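Local atomic coordinates of glycoside hydrolase YxiA (Bacillus licheniformis, PDB entry 3LV4), a protein that probably hydrolyses glycosidic bonds during L-arabinan degradation, as a calcium-binding member of glycoside hydrolase family 43. Residues 206-209 and 210-213; 38-41 and 42-45; 348-351 and 352-356. All coordinates share one frame; numbering follows the deposited sequence.

Contact 1: 206-209 and 210-213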
loop_
_atom_site.group_PDB
_atom_site.type_symbol
_atom_site.label_atom_id
_atom_site.label_comp_id
_atom_site.label_asym_id
_atom_site.label_seq_id
_atom_site.Cartn_x
_atom_site.Cartn_y
_atom_site.Cartn_z
ATOM N N LEU A 206 4.573 -1.236 8.301
ATOM C CA LEU A 206 4.756 0.000 9.061
ATOM C C LEU A 206 4.394 -0.186 10.534
ATOM O O LEU A 206 3.294 -0.645 10.862
ATOM C CB LEU A 206 3.901 1.132 8.471
ATOM C CG LEU A 206 4.123 2.475 9.173
ATOM C CD1 LEU A 206 5.530 2.973 8.856
ATOM C CD2 LEU A 206 3.093 3.515 8.778
ATOM N N TYR A 207 5.317 0.187 11.416
ATOM C CA TYR A 207 5.078 0.174 12.856
ATOM C C TYR A 207 4.430 1.477 13.304
ATOM O O TYR A 207 4.802 2.551 12.842
ATOM C CB TYR A 207 6.404 0.004 13.595
ATOM C CG TYR A 207 6.286 -0.075 15.104
ATOM C CD1 TYR A 207 6.605 1.016 15.911
ATOM C CD2 TYR A 207 5.876 -1.252 15.729
ATOM C CE1 TYR A 207 6.514 0.931 17.304
ATOM C CE2 TYR A 207 5.789 -1.341 17.108
ATOM C CZ TYR A 207 6.106 -0.252 17.890
ATOM O OH TYR A 207 6.007 -0.357 19.264
ATOM N N HIS A 208 3.465 1.394 14.206
ATOM C CA HIS A 208 2.930 2.614 14.813
ATOM C C HIS A 208 3.214 2.599 16.304
ATOM O O HIS A 208 2.836 1.653 16.999
ATOM C CB HIS A 208 1.434 2.771 14.562
ATOM C CG HIS A 208 0.938 4.163 14.813
ATOM N ND1 HIS A 208 0.747 4.665 16.080
ATOM C CD2 HIS A 208 0.618 5.160 13.954
ATOM C CE1 HIS A 208 0.320 5.919 15.993
ATOM N NE2 HIS A 208 0.238 6.242 14.716
ATOM N N PRO A 209 3.901 3.641 16.801
ATOM C CA PRO A 209 4.337 3.685 18.204
ATOM C C PRO A 209 3.195 3.806 19.213
ATOM O O PRO A 209 3.398 3.469 20.383
ATOM C CB PRO A 209 5.208 4.952 18.274
ATOM C CG PRO A 209 5.446 5.367 16.887
ATOM C CD PRO A 209 4.359 4.813 16.036
ATOM N N GLU A 210 2.027 4.288 18.797
ATOM C CA GLU A 210 0.909 4.433 19.741
ATOM C C GLU A 210 0.212 3.111 20.030
ATOM O O GLU A 210 -0.143 2.822 21.168
ATOM C CB GLU A 210 -0.126 5.430 19.230
ATOM C CG GLU A 210 0.274 6.873 19.396
ATOM C CD GLU A 210 -0.888 7.805 19.135
ATOM O OE1 GLU A 210 -1.565 8.213 20.111
ATOM O OE2 GLU A 210 -1.135 8.117 17.950
ATOM N N THR A 211 -0.000 2.318 18.989
ATOM C CA THR A 211 -0.680 1.037 19.144
ATOM C C THR A 211 0.315 -0.096 19.382
ATOM O O THR A 211 -0.058 -1.158 19.885
ATOM C CB THR A 211 -1.503 0.686 17.894
ATOM O OG1 THR A 211 -0.619 0.515 16.783
ATOM C CG2 THR A 211 -2.514 1.776 17.579
ATOM N N GLN A 212 1.573 0.152 19.010
ATOM C CA GLN A 212 2.665 -0.828 19.089
ATOM C C GLN A 212 2.420 -2.092 18.266
ATOM O O GLN A 212 2.900 -3.184 18.603
ATOM C CB GLN A 212 3.016 -1.162 20.543
ATOM C CG GLN A 212 3.394 0.075 21.339
ATOM C CD GLN A 212 3.990 -0.251 22.691
ATOM O OE1 GLN A 212 3.588 -1.213 23.341
ATOM N NE2 GLN A 212 4.957 0.552 23.123
ATOM N N TYR A 213 1.685 -1.920 17.173
ATOM C CA TYR A 213 1.525 -2.967 16.168
ATOM C C TYR A 213 2.355 -2.662 14.937
ATOM O O TYR A 213 2.533 -1.488 14.561
ATOM C CB TYR A 213 0.072 -3.080 15.710
ATOM C CG TYR A 213 -0.847 -3.777 16.677
ATOM C CD1 TYR A 213 -0.890 -5.166 16.754
ATOM C CD2 TYR A 213 -1.700 -3.047 17.493
ATOM C CE1 TYR A 213 -1.752 -5.799 17.635
ATOM C CE2 TYR A 213 -2.556 -3.671 18.374
ATOM C CZ TYR A 213 -2.581 -5.041 18.443
ATOM O OH TYR A 213 -3.448 -5.649 19.323
HETATM O O HOH W 1 7.000 1.736 20.591
#
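Y207 lays its phenol ring along the main chain of Q212, overlapping the turn of a β-hairpin that joins strands 200-208 and 213-220 in one blade of the family 43 β-propeller. Atom CE2 of Y207 comes 3.6 Å from Q212 C, and the hydroxyl reaches the start of the glutamine side chain, with Y207 OH 3.4 Å from Q212 CB. Turning CG trans to the main-chain nitrogen (chi1 -178°) carries the Y207 ring along the hairpin to this position; the two side chains then run side by side in the same direction. H208 ties down the start of the turn with its ring, whose ND1 accepts the amide hydrogen of E210 at 3.0 Å (E210 N to H208 ND1), with the donor tilted 22° from the imidazole plane. The glutamate runs alongside the same ring, bringing E210 OE2 to 3.3 Å from H208 CE1, with ring and carboxylate planes 34° apart. P209, E210 and T211 have right-handed helical backbone angles and Q212 has left-handed ones, and this sequence of conformations reverses the chain in four residues. The reversal is fastened by two backbone bonds, Q212 N to H208 O at 2.8 Å and H208 N to Y213 O at 3.0 Å. Around the turn, Y296 meets the H208 ring edge-to-face, and M327 of strand 319-327 touches both H208 and T211, so the hairpin end packs against the next propeller blade. The T211 hydroxyl bonds to that of Y215, while Y213 makes cation-π contacts with R235 and K237. Beyond the phenol, a water lies in the plane of the Y207 ring, 2.7 Å from OH, and accepts a long, weak bond from Q212 NE2.

Contact 2: 38-41 and 42-45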
loop_
_atom_site.group_PDB
_atom_site.type_symbol
_atom_site.label_atom_id
_atom_site.label_comp_id
_atom_site.label_asym_id
_atom_site.label_seq_id
_atom_site.Cartn_x
_atom_site.Cartn_y
_atom_site.Cartn_z
ATOM N N THR A 38 8.545 18.245 -1.083
ATOM C CA THR A 38 8.756 18.583 0.316
ATOM C C THR A 38 7.445 18.612 1.097
ATOM O O THR A 38 7.458 18.676 2.327
ATOM C CB THR A 38 9.446 19.941 0.485
ATOM O OG1 THR A 38 8.703 20.939 -0.220
ATOM C CG2 THR A 38 10.880 19.891 -0.037
ATOM N N ASP A 39 6.314 18.568 0.392
ATOM C CA ASP A 39 5.021 18.737 1.056
ATOM C C ASP A 39 4.029 17.594 0.839
ATOM O O ASP A 39 2.914 17.650 1.346
ATOM C CB ASP A 39 4.378 20.072 0.657
ATOM C CG ASP A 39 4.096 20.166 -0.835
ATOM O OD1 ASP A 39 4.322 19.175 -1.562
ATOM O OD2 ASP A 39 3.649 21.241 -1.284
ATOM N N LEU A 40 4.437 16.573 0.087
ATOM C CA LEU A 40 3.567 15.443 -0.253
ATOM C C LEU A 40 2.392 15.848 -1.149
ATOM O O LEU A 40 1.448 15.077 -1.330
ATOM C CB LEU A 40 3.048 14.735 1.010
ATOM C CG LEU A 40 4.103 14.035 1.873
ATOM C CD1 LEU A 40 3.469 13.440 3.132
ATOM C CD2 LEU A 40 4.860 12.955 1.095
HETATM N N MSE A 41 2.457 17.052 -1.716
HETATM C CA MSE A 41 1.387 17.551 -2.575
HETATM C C MSE A 41 1.917 17.989 -3.926
HETATM O O MSE A 41 1.291 17.753 -4.957
HETATM C CB MSE A 41 0.673 18.727 -1.907
HETATM C CG MSE A 41 0.078 18.384 -0.561
HETATM SE SE MSE A 41 -0.382 20.008 0.399
HETATM C CE MSE A 41 -1.741 20.698 -0.826
ATOM N N ASN A 42 3.067 18.649 -3.919
ATOM C CA ASN A 42 3.668 19.106 -5.160
ATOM C C ASN A 42 4.903 18.303 -5.502
ATOM O O ASN A 42 5.998 18.571 -5.002
ATOM C CB ASN A 42 3.954 20.599 -5.092
ATOM C CG ASN A 42 2.680 21.405 -4.962
ATOM O OD1 ASN A 42 2.018 21.710 -5.959
ATOM N ND2 ASN A 42 2.305 21.726 -3.726
ATOM N N TRP A 43 4.706 17.299 -6.347
ATOM C CA TRP A 43 5.782 16.389 -6.721
ATOM C C TRP A 43 6.488 16.847 -7.984
ATOM O O TRP A 43 5.881 17.465 -8.863
ATOM C CB TRP A 43 5.247 14.968 -6.927
ATOM C CG TRP A 43 4.675 14.352 -5.681
ATOM C CD1 TRP A 43 3.389 14.452 -5.237
ATOM C CD2 TRP A 43 5.371 13.537 -4.720
ATOM N NE1 TRP A 43 3.240 13.752 -4.060
ATOM C CE2 TRP A 43 4.440 13.183 -3.723
ATOM C CE3 TRP A 43 6.688 13.079 -4.608
ATOM C CZ2 TRP A 43 4.783 12.395 -2.622
ATOM C CZ3 TRP A 43 7.028 12.285 -3.516
ATOM C CH2 TRP A 43 6.077 11.956 -2.534
ATOM N N THR A 44 7.781 16.537 -8.051
ATOM C CA THR A 44 8.585 16.767 -9.232
ATOM C C THR A 44 9.060 15.425 -9.773
ATOM O O THR A 44 9.620 14.614 -9.039
ATOM C CB THR A 44 9.794 17.645 -8.893
ATOM O OG1 THR A 44 9.330 18.933 -8.470
ATOM C CG2 THR A 44 10.706 17.803 -10.102
ATOM N N GLN A 45 8.817 15.179 -11.051
ATOM C CA GLN A 45 9.250 13.931 -11.661
ATOM C C GLN A 45 10.766 13.939 -11.841
ATOM O O GLN A 45 11.326 14.887 -12.391
ATOM C CB GLN A 45 8.565 13.737 -13.014
ATOM C CG GLN A 45 8.725 12.338 -13.590
ATOM C CD GLN A 45 7.623 11.408 -13.132
ATOM O OE1 GLN A 45 6.444 11.779 -13.137
ATOM N NE2 GLN A 45 7.996 10.192 -12.735
HETATM O O HOH W 2 7.284 20.013 -2.938
#
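With chi1 of 62°, D39 sets its carboxylate between its own backbone N and carbonyl carbon, folded back over the turn, while N42 (chi1 -64°) holds its amide beside its own nitrogen, which puts that amide within bonding distance of the carboxylate. Both carboxylate oxygens are used. OD1 of D39 takes two backbone amides: N42 N, 2.7 Å from D39 OD1, approaches on the syn side in an almost perfectly straight bond, and M41 N, 2.8 Å from D39 OD1, comes from above the carboxylate plane. OD2 offers its syn lone pair to N42 ND2 at 2.8 Å, and lies in the plane of that amide although the two flat groups are turned 39° apart. The carboxylate is thereby fixed against rotation. With alanine in place of D39, the M41 and N42 backbone amides would probably lose their shared acceptor and the N42 side chain one of its anchors. The other end of that side-chain amide, N42 OD1, is bonded to S9 OG. A water joins T38 N to N42 O across the mouth of the turn. On the inner side, L40 lies alongside the W43 indole, with L40 CD2 3.8 Å from W43 CZ2, and V27 and A35 also touch the indole. The bond from M41 N to D39 OD1 defines an Asx turn, here reversing the chain between strands 33-37 and 44-47 of a four-stranded propeller blade.

Contact 3: 348-351 and 352-356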
loop_
_atom_site.group_PDB
_atom_site.type_symbol
_atom_site.label_atom_id
_atom_site.label_comp_id
_atom_site.label_asym_id
_atom_site.label_seq_id
_atom_site.Cartn_x
_atom_site.Cartn_y
_atom_site.Cartn_z
ATOM N N VAL A 348 -13.850 17.936 17.072
ATOM C CA VAL A 348 -15.126 18.242 16.442
ATOM C C VAL A 348 -16.250 18.130 17.458
ATOM O O VAL A 348 -16.178 17.347 18.401
ATOM C CB VAL A 348 -15.414 17.316 15.246
ATOM C CG1 VAL A 348 -14.269 17.359 14.265
ATOM C CG2 VAL A 348 -15.668 15.895 15.722
ATOM N N LYS A 349 -17.288 18.931 17.267
ATOM C CA LYS A 349 -18.458 18.880 18.126
ATOM C C LYS A 349 -19.638 18.344 17.322
ATOM O O LYS A 349 -19.554 18.210 16.105
ATOM C CB LYS A 349 -18.778 20.269 18.679
ATOM C CG LYS A 349 -19.397 21.200 17.658
ATOM C CD LYS A 349 -19.553 22.603 18.214
ATOM C CE LYS A 349 -18.200 23.241 18.453
ATOM N NZ LYS A 349 -18.340 24.666 18.868
ATOM N N LYS A 350 -20.739 18.049 18.003
ATOM C CA LYS A 350 -21.903 17.452 17.351
ATOM C C LYS A 350 -22.417 18.277 16.162
ATOM O O LYS A 350 -22.717 17.716 15.106
ATOM C CB LYS A 350 -23.025 17.208 18.367
ATOM C CG LYS A 350 -24.078 16.205 17.915
ATOM C CD LYS A 350 -25.173 16.048 18.969
ATOM C CE LYS A 350 -26.173 14.958 18.597
ATOM N NZ LYS A 350 -25.591 13.589 18.720
ATOM N N SER A 351 -22.519 19.598 16.316
ATOM C CA SER A 351 -23.046 20.410 15.219
ATOM C C SER A 351 -22.138 20.372 13.986
ATOM O O SER A 351 -22.606 20.563 12.860
ATOM C CB SER A 351 -23.320 21.858 15.653
ATOM O OG SER A 351 -22.134 22.623 15.696
ATOM N N ASP A 352 -20.849 20.114 14.200
ATOM C CA ASP A 352 -19.887 20.051 13.101
ATOM C C ASP A 352 -20.180 18.862 12.198
ATOM O O ASP A 352 -20.012 18.931 10.978
ATOM C CB ASP A 352 -18.456 19.904 13.633
ATOM C CG ASP A 352 -17.951 21.148 14.349
ATOM O OD1 ASP A 352 -18.375 22.270 13.987
ATOM O OD2 ASP A 352 -17.109 21.000 15.270
ATOM N N VAL A 353 -20.608 17.760 12.804
ATOM C CA VAL A 353 -20.675 16.491 12.083
ATOM C C VAL A 353 -22.086 16.093 11.650
ATOM O O VAL A 353 -22.241 15.274 10.749
ATOM C CB VAL A 353 -20.010 15.345 12.881
ATOM C CG1 VAL A 353 -18.538 15.670 13.138
ATOM C CG2 VAL A 353 -20.747 15.101 14.191
ATOM N N ILE A 354 -23.104 16.667 12.286
ATOM C CA ILE A 354 -24.487 16.482 11.844
ATOM C C ILE A 354 -24.642 16.942 10.389
ATOM O O ILE A 354 -24.011 17.916 9.977
ATOM C CB ILE A 354 -25.460 17.285 12.737
ATOM C CG1 ILE A 354 -25.695 16.553 14.060
ATOM C CG2 ILE A 354 -26.788 17.522 12.023
ATOM C CD1 ILE A 354 -26.157 17.468 15.176
ATOM N N GLY A 355 -25.454 16.240 9.602
ATOM C CA GLY A 355 -25.709 16.668 8.235
ATOM C C GLY A 355 -25.710 15.582 7.171
ATOM O O GLY A 355 -25.571 14.390 7.470
ATOM N N ASP A 356 -25.866 16.006 5.916
ATOM C CA ASP A 356 -25.913 15.081 4.784
ATOM C C ASP A 356 -24.503 14.720 4.331
ATOM O O ASP A 356 -23.611 15.566 4.336
ATOM C CB ASP A 356 -26.679 15.703 3.615
ATOM C CG ASP A 356 -28.118 16.041 3.967
ATOM O OD1 ASP A 356 -28.746 15.292 4.736
ATOM O OD2 ASP A 356 -28.632 17.055 3.462
HETATM O O HOH W 3 -20.663 23.455 13.454
#
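D352 reaches back to the start of its own helix, where its OD2 accepts the backbone N-H of K349 at 2.9 Å (K349 N to D352 OD2) in a nearly straight bond. The donor arrives on the anti side, 34° out of the carboxylate plane. The lysine's own aliphatic chain lies across the same oxygen, with K349 CG 3.3 Å from D352 OD2; its chi1 of 74° folds CG inward over the aspartate. In return D352 N bonds to K349 O at 3.0 Å, from above the carbonyl plane. K349 is at the N-cap position of the short helix 350-353, and the aspartate three residues on binds its backbone N-H. At the other end of this single turn, K350 O is gripped twice: I354 N approaches it nearly end-on at 3.0 Å, and V353 N from above the carbonyl plane at 3.1 Å. I354 also leans its CD1 against K350, 3.7 Å from K350 CG. Beneath the helix V348 and V353 meet at about a right angle, V348 CG2 lying 3.9 Å from V353 CG1, and F413 of strand 407-418 touches both valines. W392 touches V353 and I354, so the helix is seated on the strands of the C-terminal lipocalin-like domain. Further out, R415 forms a salt bridge with D352 OD2 and would help to stabilise its negative charge, while a water bonds to D352 OD1 and S351 OG.

From the N terminus, contact 2 comes first, closing the loop between strands 33-37 and 44-47 in one four-stranded blade of the catalytic propeller. Contact 1 follows much later in the same family 43 region and closes the tight hairpin between strands 200-208 and 213-220; its centre lies 26 Å from that of contact 2. Later in the chain, residues 348-356 of contact 3 lead through a short helix into strand 355-363, about 30 Å from contact 1 between centres. The three follow in series, none nesting or crossing, and none touches another: two fasten loops of the propeller, the third joins a short helix to strand 355-363 of the C-terminal lipocalin-like region.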